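Local structure of putative cathepsin d (Ixodes ricinus, 5N7Q) at residues 13-18 with 160-165; 180-185 with 334-339; 204-209 with 266-271; 232-237 with 311-316; 279-284 with 319-324. The protein probably acts as an aspartic endopeptidase of the pepsin family, cleaving proteins in a cleft that in this structure is occupied by the inhibitor pepstatin A. All blocks are in the same frame, centred on the assembly; numbering follows the deposited sequence.

Contact 1: 13-18 with 160-165; sequences LLDVVY and LNRDPS. Unlike the reference sequence in segment 13-18: V17 (reference Glu). Unlike the reference sequence in segment 160-165: L160 (reference Arg).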
# COMPACT_ATOMS: atom_id res chain seq x y z
N LEU A 13 -6.17 -6.18 8.93
CA LEU A 13 -7.15 -7.23 8.65
C LEU A 13 -6.46 -8.35 7.85
O LEU A 13 -6.12 -8.16 6.68
CB LEU A 13 -8.33 -6.66 7.87
CG LEU A 13 -9.35 -7.73 7.48
CD1 LEU A 13 -10.10 -8.25 8.69
CD2 LEU A 13 -10.29 -7.14 6.44
N LEU A 14 -6.24 -9.49 8.53
CA LEU A 14 -5.82 -10.76 7.92
C LEU A 14 -4.50 -10.65 7.16
O LEU A 14 -4.26 -11.44 6.26
CB LEU A 14 -6.93 -11.31 7.01
CG LEU A 14 -8.27 -11.65 7.69
CD1 LEU A 14 -9.32 -11.90 6.62
CD2 LEU A 14 -8.18 -12.84 8.60
N ASP A 15 -3.66 -9.65 7.49
CA ASP A 15 -2.41 -9.39 6.74
C ASP A 15 -2.66 -8.99 5.28
O ASP A 15 -1.70 -8.91 4.50
CB ASP A 15 -1.43 -10.62 6.80
CG ASP A 15 -0.43 -10.56 7.92
OD1 ASP A 15 -0.45 -9.63 8.74
OD2 ASP A 15 0.45 -11.48 7.96
N VAL A 16 -3.90 -8.69 4.90
CA VAL A 16 -4.18 -8.35 3.49
C VAL A 16 -4.43 -6.87 3.26
O VAL A 16 -4.08 -6.36 2.20
CB VAL A 16 -5.31 -9.18 2.85
CG1 VAL A 16 -4.92 -10.63 2.85
CG2 VAL A 16 -6.65 -8.99 3.51
N VAL A 17 -5.04 -6.18 4.22
CA VAL A 17 -5.21 -4.73 4.12
C VAL A 17 -5.00 -4.09 5.48
O VAL A 17 -5.31 -4.67 6.53
CB VAL A 17 -6.60 -4.34 3.56
CG1 VAL A 17 -6.79 -4.77 2.11
CG2 VAL A 17 -7.71 -4.92 4.38
N TYR A 18 -4.51 -2.85 5.43
CA TYR A 18 -4.26 -2.02 6.60
C TYR A 18 -5.01 -0.71 6.39
O TYR A 18 -5.06 -0.19 5.28
CB TYR A 18 -2.76 -1.79 6.77
CG TYR A 18 -1.96 -3.05 7.01
CD1 TYR A 18 -1.63 -3.90 5.96
CD2 TYR A 18 -1.51 -3.36 8.29
CE1 TYR A 18 -0.90 -5.07 6.21
CE2 TYR A 18 -0.77 -4.51 8.53
CZ TYR A 18 -0.47 -5.34 7.48
OH TYR A 18 0.25 -6.49 7.71
N LEU A 160 4.26 -1.99 9.29
CA LEU A 160 3.16 -2.94 9.14
C LEU A 160 3.46 -4.17 9.97
O LEU A 160 4.48 -4.80 9.78
CB LEU A 160 2.95 -3.32 7.68
CG LEU A 160 2.74 -2.17 6.69
CD1 LEU A 160 2.59 -2.71 5.28
CD2 LEU A 160 1.54 -1.30 7.03
N ASN A 161 2.58 -4.46 10.92
CA ASN A 161 2.66 -5.68 11.70
C ASN A 161 2.17 -6.83 10.85
O ASN A 161 1.08 -6.76 10.26
CB ASN A 161 1.81 -5.53 12.95
CG ASN A 161 2.16 -6.56 14.01
OD1 ASN A 161 2.67 -7.67 13.73
ND2 ASN A 161 1.86 -6.21 15.26
N ARG A 162 2.98 -7.87 10.74
CA ARG A 162 2.62 -9.07 9.96
C ARG A 162 2.01 -10.20 10.77
O ARG A 162 1.76 -11.30 10.23
CB ARG A 162 3.80 -9.52 9.12
CG ARG A 162 4.28 -8.45 8.13
CD ARG A 162 3.23 -8.10 7.09
NE ARG A 162 2.93 -9.20 6.17
CZ ARG A 162 1.88 -9.25 5.36
NH1 ARG A 162 0.92 -8.32 5.42
NH2 ARG A 162 1.74 -10.29 4.53
N ASP A 163 1.75 -9.93 12.05
CA ASP A 163 0.99 -10.84 12.92
C ASP A 163 -0.39 -10.25 13.19
O ASP A 163 -0.52 -9.34 14.02
CB ASP A 163 1.73 -11.09 14.22
CG ASP A 163 1.00 -12.05 15.12
OD1 ASP A 163 -0.08 -12.55 14.73
OD2 ASP A 163 1.58 -12.30 16.21
N PRO A 164 -1.42 -10.74 12.47
CA PRO A 164 -2.77 -10.17 12.70
C PRO A 164 -3.35 -10.41 14.09
O PRO A 164 -4.31 -9.75 14.48
CB PRO A 164 -3.63 -10.85 11.64
CG PRO A 164 -2.68 -11.43 10.67
CD PRO A 164 -1.44 -11.76 11.42
N SER A 165 -2.74 -11.32 14.85
CA SER A 165 -3.19 -11.59 16.22
C SER A 165 -2.64 -10.58 17.20
O SER A 165 -3.08 -10.50 18.34
CB SER A 165 -2.79 -13.01 16.64
OG SER A 165 -1.43 -13.09 17.03
O HOH W 1 -0.23 -9.93 2.45
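R162 reaches across to D15 and Y18, and every part of its side chain past CG has a neighbour there. CB lies near D15 OD2. CG leads into two successive folds (chi2 -64°, chi3 -66°), which turn the chain back and lay the guanidinium flat beneath the D15 carboxylate. On the way CD passes 3.4 Å from Y18 OH. NE comes next, 3.8 Å from D15 OD2: a long salt bridge of charges alone, since the oxygen lies over the plane and no N-H points at it. CZ sits under D15 CG, with the two flat groups stacked and only 10° apart in tilt. This lies just past the end of strand 155-160, which belongs to the six-stranded interdomain sheet of the pepsin fold; the other segment is the tight turn, with a classic beta bulge of V16 and V17 opposite L13, between strands 6-13 and 17-24. R162 NH1 donates twice: R162 NH1 to D15 O is 2.8 Å, and R162 NH1 to Y18 OH is 3.0 Å. NH2 donates a hydrogen bond to water 1, which in turn donates to D15 O. Y18 OH donates to N161 O at 2.7 Å, from above the plane of that carbonyl. L160 CD2 lies over one face of the Y18 ring in a CH-pi contact, 4.0 Å from its centroid. P164 CG lies against the opposite face of the D15 carboxylate, which is thus sandwiched between proline ring and guanidinium, while helix 316-319 packs on Y18, L160 and R162 through D316.

Contact 2: 180-185 with 334-339; sequences DHYKGS and GFAEVA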
# COMPACT_ATOMS: atom_id res chain seq x y z
N ASP A 180 12.38 3.20 16.97
CA ASP A 180 11.80 2.12 17.74
C ASP A 180 11.05 1.12 16.87
O ASP A 180 10.63 0.08 17.38
CB ASP A 180 11.00 2.65 18.93
CG ASP A 180 11.90 3.31 20.00
OD1 ASP A 180 13.06 2.84 20.15
OD2 ASP A 180 11.43 4.30 20.62
N HIS A 181 10.89 1.40 15.57
CA HIS A 181 10.35 0.41 14.65
C HIS A 181 11.37 -0.27 13.77
O HIS A 181 10.97 -1.07 12.92
CB HIS A 181 9.29 1.03 13.72
CG HIS A 181 8.02 1.36 14.42
ND1 HIS A 181 7.33 0.44 15.18
CD2 HIS A 181 7.28 2.50 14.44
CE1 HIS A 181 6.24 1.02 15.67
NE2 HIS A 181 6.19 2.26 15.22
N TYR A 182 12.66 -0.04 13.97
CA TYR A 182 13.65 -0.72 13.15
C TYR A 182 14.95 -0.98 13.89
O TYR A 182 15.24 -0.32 14.90
CB TYR A 182 13.88 -0.01 11.81
CG TYR A 182 14.82 1.19 11.82
CD1 TYR A 182 16.21 1.03 11.68
CD2 TYR A 182 14.34 2.49 11.92
CE1 TYR A 182 17.06 2.13 11.65
CE2 TYR A 182 15.19 3.58 11.91
CZ TYR A 182 16.56 3.38 11.76
OH TYR A 182 17.39 4.46 11.73
N LYS A 183 15.70 -1.95 13.39
CA LYS A 183 17.04 -2.24 13.93
C LYS A 183 18.06 -2.12 12.82
O LYS A 183 17.75 -2.22 11.63
CB LYS A 183 17.09 -3.60 14.63
CG LYS A 183 16.59 -4.78 13.86
CD LYS A 183 16.64 -6.05 14.74
CE LYS A 183 15.58 -7.08 14.40
NZ LYS A 183 15.93 -8.43 14.94
N GLY A 184 19.30 -1.88 13.22
CA GLY A 184 20.39 -1.64 12.29
C GLY A 184 20.33 -0.24 11.70
O GLY A 184 19.97 0.74 12.39
N SER A 185 20.68 -0.15 10.43
CA SER A 185 20.78 1.11 9.68
C SER A 185 19.88 1.05 8.47
O SER A 185 19.65 -0.03 7.90
CB SER A 185 22.22 1.33 9.21
OG SER A 185 22.60 0.36 8.25
N GLY A 334 13.78 4.44 1.88
CA GLY A 334 14.68 3.81 2.83
C GLY A 334 14.04 2.50 3.32
O GLY A 334 12.82 2.46 3.58
N PHE A 335 14.88 1.47 3.54
CA PHE A 335 14.42 0.19 4.08
C PHE A 335 15.32 -0.19 5.27
O PHE A 335 16.53 -0.08 5.19
CB PHE A 335 14.46 -0.95 3.06
CG PHE A 335 13.53 -0.76 1.89
CD1 PHE A 335 12.15 -0.80 2.06
CD2 PHE A 335 14.04 -0.54 0.63
CE1 PHE A 335 11.30 -0.63 0.97
CE2 PHE A 335 13.20 -0.36 -0.45
CZ PHE A 335 11.85 -0.41 -0.29
N ALA A 336 14.71 -0.70 6.33
CA ALA A 336 15.48 -1.28 7.44
C ALA A 336 14.71 -2.47 8.02
O ALA A 336 13.50 -2.47 8.05
CB ALA A 336 15.75 -0.26 8.53
N GLU A 337 15.44 -3.41 8.60
CA GLU A 337 14.83 -4.54 9.27
C GLU A 337 13.90 -4.06 10.37
O GLU A 337 14.29 -3.26 11.20
CB GLU A 337 15.94 -5.37 9.92
CG GLU A 337 15.45 -6.66 10.53
CD GLU A 337 16.58 -7.58 11.00
OE1 GLU A 337 17.78 -7.25 10.87
OE2 GLU A 337 16.23 -8.67 11.51
N VAL A 338 12.69 -4.56 10.39
CA VAL A 338 11.69 -4.15 11.37
C VAL A 338 12.10 -4.58 12.78
O VAL A 338 12.84 -5.56 12.94
CB VAL A 338 10.28 -4.63 10.94
CG1 VAL A 338 10.10 -6.13 11.20
CG2 VAL A 338 9.18 -3.81 11.58
N ALA A 339 11.66 -3.84 13.80
CA ALA A 339 11.98 -4.21 15.20
C ALA A 339 10.83 -4.97 15.82
O ALA A 339 10.28 -4.58 16.87
CB ALA A 339 12.29 -2.98 16.03
OXT ALA A 339 10.42 -6.01 15.27
O HOH W 2 18.29 -2.58 9.13
O HOH W 3 19.47 -5.17 11.04
O HOH W 4 19.01 -1.66 5.73
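F335 and S185 face each other through their carbonyls, held by water 4, which donates to both F335 O and S185 O. A336 follows with its CB directed at the other segment, where it presses on the Y182 ring; CB to Y182 CD1 is 3.4 Å, an oblique approach that is neither over a face nor at an edge. At E337 the backbone takes over. Its N donates a hydrogen bond to water 2, and its O receives K183 N at 2.9 Å in a nearly straight bond (166° at the hydrogen), the donor coming almost end-on to the carbonyl. The same O touches Y182 CA. The E337 side chain runs fully extended, with CG opposite the backbone N (chi1 -174°), and crosses the K183 chain, which is extended beyond CG: K183 CE lies 3.4 Å from E337 OE2, and K183 NZ forms a salt bridge to the same oxygen at 3.5 Å. Both side chains are exposed, so the pair is probably a modest one. V338 makes a single beta bridge with Y182, CA to CA 4.3 Å, and sets its CG2 against H181 O. A339, the last residue, donates its N to H181 O at 3.0 Å from well above the carbonyl plane, and rests CB on the backbone of H181 and Y182. Strand 332-337, from which the segment runs out, lies in the six-stranded interdomain sheet of the pepsin fold between strands 322-327 and 187-190; V338 bonds to P321, the H181 ring stacks on Y159 of strand 155-160, and F335 meets F318 of helix 316-319 edge to face.

Contact 3: 204-209 with 266-271; sequences VKSVSA and SLPNVT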
# COMPACT_ATOMS: atom_id res chain seq x y z
N VAL A 204 16.82 -10.57 -7.80
CA VAL A 204 15.86 -11.33 -6.99
C VAL A 204 16.33 -12.77 -7.08
O VAL A 204 16.69 -13.22 -8.18
CB VAL A 204 14.42 -11.19 -7.55
CG1 VAL A 204 13.43 -12.02 -6.73
CG2 VAL A 204 13.97 -9.75 -7.59
N LYS A 205 16.40 -13.48 -5.97
CA LYS A 205 16.88 -14.87 -6.03
C LYS A 205 16.28 -15.72 -4.95
O LYS A 205 15.80 -15.21 -3.94
CB LYS A 205 18.40 -14.92 -5.91
CG LYS A 205 18.95 -14.48 -4.57
CD LYS A 205 20.47 -14.56 -4.52
CE LYS A 205 21.00 -13.91 -3.24
NZ LYS A 205 22.48 -13.84 -3.18
N SER A 206 16.33 -17.03 -5.18
CA SER A 206 16.00 -18.01 -4.16
C SER A 206 17.02 -19.12 -4.26
O SER A 206 17.32 -19.57 -5.38
CB SER A 206 14.60 -18.56 -4.37
OG SER A 206 14.24 -19.35 -3.25
N VAL A 207 17.57 -19.53 -3.14
CA VAL A 207 18.64 -20.53 -3.10
C VAL A 207 18.19 -21.60 -2.12
O VAL A 207 18.26 -21.42 -0.91
CB VAL A 207 19.97 -19.89 -2.64
CG1 VAL A 207 21.11 -20.89 -2.76
CG2 VAL A 207 20.26 -18.62 -3.43
N SER A 208 17.72 -22.72 -2.64
CA SER A 208 17.24 -23.80 -1.78
C SER A 208 18.36 -24.74 -1.39
O SER A 208 19.22 -25.05 -2.21
CB SER A 208 16.17 -24.59 -2.51
OG SER A 208 15.71 -25.64 -1.68
N ALA A 209 18.32 -25.22 -0.15
CA ALA A 209 19.17 -26.32 0.29
C ALA A 209 18.80 -27.67 -0.33
O ALA A 209 19.64 -28.58 -0.37
CB ALA A 209 19.14 -26.42 1.82
N SER A 266 9.75 -26.56 4.32
CA SER A 266 10.84 -26.84 3.40
C SER A 266 11.10 -25.73 2.38
O SER A 266 12.02 -25.83 1.59
CB SER A 266 10.58 -28.17 2.68
OG SER A 266 10.64 -29.24 3.62
N LEU A 267 10.27 -24.67 2.37
CA LEU A 267 10.40 -23.60 1.38
C LEU A 267 11.62 -22.72 1.64
O LEU A 267 11.93 -22.40 2.76
CB LEU A 267 9.16 -22.73 1.38
CG LEU A 267 7.86 -23.32 0.86
CD1 LEU A 267 6.70 -22.44 1.31
CD2 LEU A 267 7.85 -23.45 -0.64
N PRO A 268 12.36 -22.37 0.59
CA PRO A 268 13.52 -21.50 0.74
C PRO A 268 13.20 -20.02 0.89
O PRO A 268 12.13 -19.55 0.48
CB PRO A 268 14.28 -21.74 -0.57
CG PRO A 268 13.19 -21.97 -1.55
CD PRO A 268 12.12 -22.73 -0.82
N ASN A 269 14.14 -19.28 1.45
CA ASN A 269 14.03 -17.82 1.47
C ASN A 269 14.06 -17.28 0.04
O ASN A 269 14.62 -17.91 -0.88
CB ASN A 269 15.16 -17.19 2.31
CG ASN A 269 15.08 -17.55 3.80
OD1 ASN A 269 14.11 -18.13 4.26
ND2 ASN A 269 16.14 -17.24 4.54
N VAL A 270 13.45 -16.11 -0.15
CA VAL A 270 13.53 -15.33 -1.40
C VAL A 270 14.12 -13.97 -1.06
O VAL A 270 13.71 -13.34 -0.10
CB VAL A 270 12.16 -15.19 -2.06
CG1 VAL A 270 12.19 -14.31 -3.29
CG2 VAL A 270 11.60 -16.56 -2.46
N THR A 271 15.11 -13.53 -1.84
CA THR A 271 15.91 -12.35 -1.49
C THR A 271 15.89 -11.31 -2.59
O THR A 271 16.12 -11.63 -3.76
CB THR A 271 17.35 -12.79 -1.21
OG1 THR A 271 17.35 -13.77 -0.16
CG2 THR A 271 18.23 -11.59 -0.81
O HOH W 5 17.33 -18.31 -0.59
O HOH W 6 14.62 -24.96 0.82
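K205 and T271 trade two backbone bonds as an antiparallel hydrogen-bonded pair: K205 N to T271 O at 2.9 Å and T271 N to K205 O at 2.8 Å. Their side chains lie next to one another on the same face of the sheet, K205 CG against T271 CB, and the ammonium NZ of K205 carries on to a salt bridge with E278. Beyond this pair, direct backbone bonds between the two segments stop, and a side chain and water take over. S206 is buried; its OG, opposite the backbone N (chi1 -171°), donates to N269 O at 2.8 Å. That carbonyl has a second donor, water 5, which itself accepts V207 N at 2.8 Å. P268 CG approaches S206 OG to 3.3 Å, and the proline ring also meets S208 CB. Farther out, water 6 links S208 OG with S266 O, and the same OG accepts S210 N, while S208 N is taken by Y246 OH and P268 O by Y286 OH. These are the ends of strands 198-206 and 270-274 in the sheet of the C-terminal lobe of the pepsin fold, with V204 CG1 lying near V270 CG1. On their outer sides V204 and S206 share backbone bonds with L217 and E215, and V270 with L281. The end of the strand pair is thus closed by polar links, hydroxyl and water, as well as by proline packing.

Contact 4: 232-237 with 311-316; sequences LITGPP and LWILGD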
# COMPACT_ATOMS: atom_id res chain seq x y z
N LEU A 232 0.50 -8.37 -1.62
CA LEU A 232 1.55 -9.33 -1.91
C LEU A 232 2.74 -8.64 -2.57
O LEU A 232 2.92 -7.42 -2.45
CB LEU A 232 0.98 -10.49 -2.76
CG LEU A 232 -0.23 -11.19 -2.18
CD1 LEU A 232 -0.59 -12.37 -3.10
CD2 LEU A 232 -0.04 -11.64 -0.74
N ILE A 233 3.60 -9.43 -3.20
CA ILE A 233 4.61 -8.93 -4.12
C ILE A 233 4.14 -9.31 -5.50
O ILE A 233 3.81 -10.48 -5.74
CB ILE A 233 6.01 -9.48 -3.81
CG1 ILE A 233 6.49 -8.92 -2.47
CG2 ILE A 233 7.00 -9.20 -4.95
CD1 ILE A 233 7.74 -9.52 -1.93
N THR A 234 4.11 -8.35 -6.41
CA THR A 234 3.78 -8.65 -7.81
C THR A 234 5.04 -8.54 -8.61
O THR A 234 5.97 -7.82 -8.25
CB THR A 234 2.68 -7.78 -8.43
OG1 THR A 234 3.21 -6.49 -8.79
CG2 THR A 234 1.52 -7.55 -7.44
N GLY A 235 5.08 -9.27 -9.72
CA GLY A 235 6.18 -9.16 -10.66
C GLY A 235 5.79 -9.48 -12.08
O GLY A 235 4.68 -9.92 -12.34
N PRO A 236 6.74 -9.30 -13.01
CA PRO A 236 6.53 -9.72 -14.40
C PRO A 236 6.07 -11.18 -14.42
O PRO A 236 6.74 -12.02 -13.81
CB PRO A 236 7.92 -9.56 -15.02
CG PRO A 236 8.59 -8.50 -14.21
CD PRO A 236 8.11 -8.78 -12.81
N PRO A 237 4.96 -11.49 -15.10
CA PRO A 237 4.42 -12.86 -15.04
C PRO A 237 5.39 -13.98 -15.38
O PRO A 237 5.42 -14.99 -14.70
CB PRO A 237 3.26 -12.82 -16.03
CG PRO A 237 2.78 -11.42 -15.97
CD PRO A 237 4.00 -10.57 -15.73
N LEU A 311 7.62 -4.09 -13.93
CA LEU A 311 8.18 -3.81 -12.63
C LEU A 311 7.58 -4.72 -11.59
O LEU A 311 6.61 -5.45 -11.83
CB LEU A 311 8.08 -2.33 -12.23
CG LEU A 311 6.68 -1.73 -12.11
CD1 LEU A 311 6.02 -2.10 -10.80
CD2 LEU A 311 6.68 -0.22 -12.22
N TRP A 312 8.26 -4.75 -10.47
CA TRP A 312 7.82 -5.49 -9.31
C TRP A 312 7.16 -4.54 -8.35
O TRP A 312 7.67 -3.44 -8.08
CB TRP A 312 9.02 -6.13 -8.59
CG TRP A 312 9.75 -7.18 -9.40
CD1 TRP A 312 10.60 -6.96 -10.45
CD2 TRP A 312 9.71 -8.61 -9.21
NE1 TRP A 312 11.10 -8.16 -10.92
CE2 TRP A 312 10.56 -9.18 -10.18
CE3 TRP A 312 9.04 -9.45 -8.31
CZ2 TRP A 312 10.75 -10.57 -10.29
CZ3 TRP A 312 9.23 -10.82 -8.42
CH2 TRP A 312 10.09 -11.36 -9.39
N ILE A 313 6.00 -4.93 -7.83
CA ILE A 313 5.38 -4.15 -6.75
C ILE A 313 5.71 -4.84 -5.43
O ILE A 313 5.30 -6.00 -5.20
CB ILE A 313 3.86 -4.03 -6.91
CG1 ILE A 313 3.46 -3.32 -8.23
CG2 ILE A 313 3.30 -3.27 -5.70
CD1 ILE A 313 1.95 -3.27 -8.48
N LEU A 314 6.45 -4.14 -4.59
CA LEU A 314 6.77 -4.60 -3.24
C LEU A 314 5.66 -4.12 -2.31
O LEU A 314 5.64 -2.98 -1.89
CB LEU A 314 8.15 -4.09 -2.83
CG LEU A 314 9.33 -4.49 -3.74
CD1 LEU A 314 10.65 -4.07 -3.14
CD2 LEU A 314 9.31 -5.98 -4.00
N GLY A 315 4.70 -4.99 -2.05
CA GLY A 315 3.57 -4.72 -1.18
C GLY A 315 3.83 -5.19 0.24
O GLY A 315 4.99 -5.29 0.66
N ASP A 316 2.74 -5.44 0.98
CA ASP A 316 2.81 -5.63 2.42
C ASP A 316 3.67 -6.84 2.81
O ASP A 316 4.28 -6.85 3.88
CB ASP A 316 1.41 -5.78 3.02
CG ASP A 316 0.49 -4.60 2.73
OD1 ASP A 316 1.00 -3.47 2.50
OD2 ASP A 316 -0.77 -4.81 2.74
O HOH W 7 4.16 -6.41 -11.30
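W312 carries G235 CA and P236 CD over one face of its indole, with I233 CG2 at the edge, in plane. P236 CD lies over the five-membered ring, 3.6 Å from its centroid and 14° off the normal; G235 CA lies over the six-membered ring. Having no side chain, G235 lets the indole come down on its backbone. The strands form part of the psi loop characteristic of aspartic proteases: strand 312-314 lies between strand 222-226, to which it is parallel, and strand 233-235, which runs antiparallel to it at 173°. The loop between those two outer strands holds D227, the predicted catalytic aspartate, and I313 packs on it. T234 and I313 make the hydrogen-bonded pair: T234 N reaches I313 O at 2.9 Å, in plane and on a lone pair, and I313 N returns to T234 O. On the opposite face from I313, I233 CG2 meets L314 CD2. L232 and I313 also pack on the bound inhibitor. T234 OG1 stands between the backbone N and the carbonyl carbon (chi1 78°), tight against I313 CB at 3.2 Å, and donates to water 7, which donates a hydrogen bond to L311 O at 2.7 Å.

Contact 5: 279-284 with 319-324; sequences FSLRSK and LGPYYT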
# COMPACT_ATOMS: atom_id res chain seq x y z
N PHE A 279 17.83 -8.19 1.03
CA PHE A 279 16.61 -8.12 1.84
C PHE A 279 15.89 -9.47 1.65
O PHE A 279 15.24 -9.70 0.64
CB PHE A 279 15.75 -6.93 1.39
CG PHE A 279 16.41 -5.61 1.67
CD1 PHE A 279 16.22 -4.98 2.89
CD2 PHE A 279 17.25 -5.04 0.73
CE1 PHE A 279 16.87 -3.79 3.17
CE2 PHE A 279 17.90 -3.85 1.00
CZ PHE A 279 17.70 -3.23 2.22
N SER A 280 16.05 -10.32 2.66
CA SER A 280 15.57 -11.71 2.64
C SER A 280 14.14 -11.81 3.17
O SER A 280 13.75 -11.10 4.11
CB SER A 280 16.53 -12.55 3.48
OG SER A 280 16.22 -13.93 3.39
N LEU A 281 13.35 -12.69 2.55
CA LEU A 281 12.03 -13.03 3.01
C LEU A 281 12.00 -14.54 3.27
O LEU A 281 12.29 -15.31 2.37
CB LEU A 281 11.00 -12.70 1.93
CG LEU A 281 10.96 -11.23 1.52
CD1 LEU A 281 10.10 -11.08 0.29
CD2 LEU A 281 10.39 -10.39 2.65
N ARG A 282 11.66 -14.93 4.49
CA ARG A 282 11.42 -16.33 4.83
C ARG A 282 10.05 -16.73 4.34
O ARG A 282 9.18 -15.86 4.10
CB ARG A 282 11.45 -16.48 6.35
CG ARG A 282 12.77 -16.07 7.00
CD ARG A 282 12.61 -15.83 8.51
NE ARG A 282 11.95 -16.94 9.18
CZ ARG A 282 11.18 -16.88 10.27
NH1 ARG A 282 10.94 -15.73 10.91
NH2 ARG A 282 10.64 -18.00 10.73
N SER A 283 9.79 -18.03 4.26
CA SER A 283 8.45 -18.48 3.90
C SER A 283 7.42 -17.96 4.91
O SER A 283 6.27 -17.67 4.54
CB SER A 283 8.39 -19.99 3.74
OG SER A 283 8.64 -20.60 4.98
N LYS A 284 7.85 -17.76 6.16
CA LYS A 284 6.95 -17.17 7.16
C LYS A 284 6.51 -15.76 6.74
O LYS A 284 5.36 -15.36 7.00
CB LYS A 284 7.57 -17.14 8.56
CG LYS A 284 6.62 -16.61 9.64
CD LYS A 284 7.10 -17.05 11.01
CE LYS A 284 6.15 -16.67 12.14
NZ LYS A 284 6.86 -16.72 13.46
N LEU A 319 6.91 -4.96 2.91
CA LEU A 319 6.92 -3.73 3.71
C LEU A 319 6.61 -4.00 5.18
O LEU A 319 6.78 -3.11 6.01
CB LEU A 319 5.91 -2.72 3.10
CG LEU A 319 6.18 -2.29 1.66
CD1 LEU A 319 4.98 -1.48 1.15
CD2 LEU A 319 7.47 -1.52 1.54
N GLY A 320 6.19 -5.20 5.52
CA GLY A 320 6.11 -5.63 6.92
C GLY A 320 7.45 -5.92 7.56
O GLY A 320 7.80 -5.34 8.59
N PRO A 321 8.23 -6.85 6.97
CA PRO A 321 9.55 -7.16 7.58
C PRO A 321 10.58 -6.03 7.42
O PRO A 321 11.58 -6.02 8.14
CB PRO A 321 9.99 -8.47 6.87
CG PRO A 321 9.13 -8.56 5.66
CD PRO A 321 7.83 -7.89 6.00
N TYR A 322 10.32 -5.12 6.48
CA TYR A 322 11.20 -3.97 6.26
C TYR A 322 10.44 -2.67 6.46
O TYR A 322 9.58 -2.30 5.67
CB TYR A 322 11.89 -4.08 4.90
CG TYR A 322 12.72 -5.36 4.88
CD1 TYR A 322 13.86 -5.46 5.66
CD2 TYR A 322 12.30 -6.50 4.22
CE1 TYR A 322 14.57 -6.63 5.74
CE2 TYR A 322 13.01 -7.68 4.29
CZ TYR A 322 14.14 -7.74 5.08
OH TYR A 322 14.86 -8.93 5.14
N TYR A 323 10.72 -2.01 7.58
CA TYR A 323 10.25 -0.66 7.86
C TYR A 323 10.70 0.28 6.73
O TYR A 323 11.84 0.18 6.27
CB TYR A 323 10.86 -0.22 9.17
CG TYR A 323 10.38 1.09 9.74
CD1 TYR A 323 9.03 1.27 10.09
CD2 TYR A 323 11.24 2.14 9.98
CE1 TYR A 323 8.57 2.45 10.63
CE2 TYR A 323 10.80 3.33 10.52
CZ TYR A 323 9.47 3.49 10.87
OH TYR A 323 9.04 4.66 11.44
N THR A 324 9.80 1.14 6.25
CA THR A 324 10.04 1.85 5.02
C THR A 324 9.84 3.32 5.23
O THR A 324 8.85 3.76 5.81
CB THR A 324 9.16 1.35 3.89
OG1 THR A 324 9.34 -0.06 3.74
CG2 THR A 324 9.53 1.97 2.57
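F279 drives the edge of its ring into the face of Y322, a T-shaped pair with planes at 89° and centroids 5.2 Å apart. In the pepsin fold this joins the sheet of the C-terminal lobe, through strand 277-281, to strand 322-327 of the interdomain sheet. The two are not paired: the axes of 279-281 and 322-324 approach no nearer than 10.5 Å and their directions differ by 127°, so the gap is spanned by side chains, with one reaching the opposite backbone. Y322 is the bump that fills it. With CG turned away from its carbonyl carbon (chi1 -60°), its ring slots into a hollow lined by F279, S280 and L281. F279 CD1 lies over one side of that face, 3.7 Å from Y322 CD1, while F279 CB adds a CH-pi contact nearer the hydroxyl end. L281 CD2 closes the hollow at the ring edge, 4.1 Å from Y322 CE2, and the same methyl also seats against P321 CG at 3.7 Å, bridging the proline and the tyrosine. Strand 322-327 lies between strand 155-160, met through T324 and V158, and strand 332-337; P321 bonds to V338. The F318 ring also meets Y322. At the bottom of the hollow the phenol finds a polar stop in the backbone: Y322 OH donates to S280 O at 2.6 Å, in the plane of that carbonyl and on a lone pair.

Contact 4 is the buried one, next to D227, a predicted catalytic aspartate, and the bound inhibitor, and packs mostly by backbone pairing and apolar groups. Contact 2 lies at the surface, where waters and a salt bridge take a larger share; contacts 1, 3 and 5 are partly buried. Contacts 2 and 5 share the interdomain sheet through neighbouring strands 332-337 and 322-327, and contact 1 reaches it at the end of strand 155-160. Contacts 3 and 5 meet in the C-terminal lobe through neighbouring strands 270-274 and 277-281. D316 of contact 4 packs on contact 1, I233 on L281 of contact 5 and W312 on V204 of contact 3, so contact 4 touches three others.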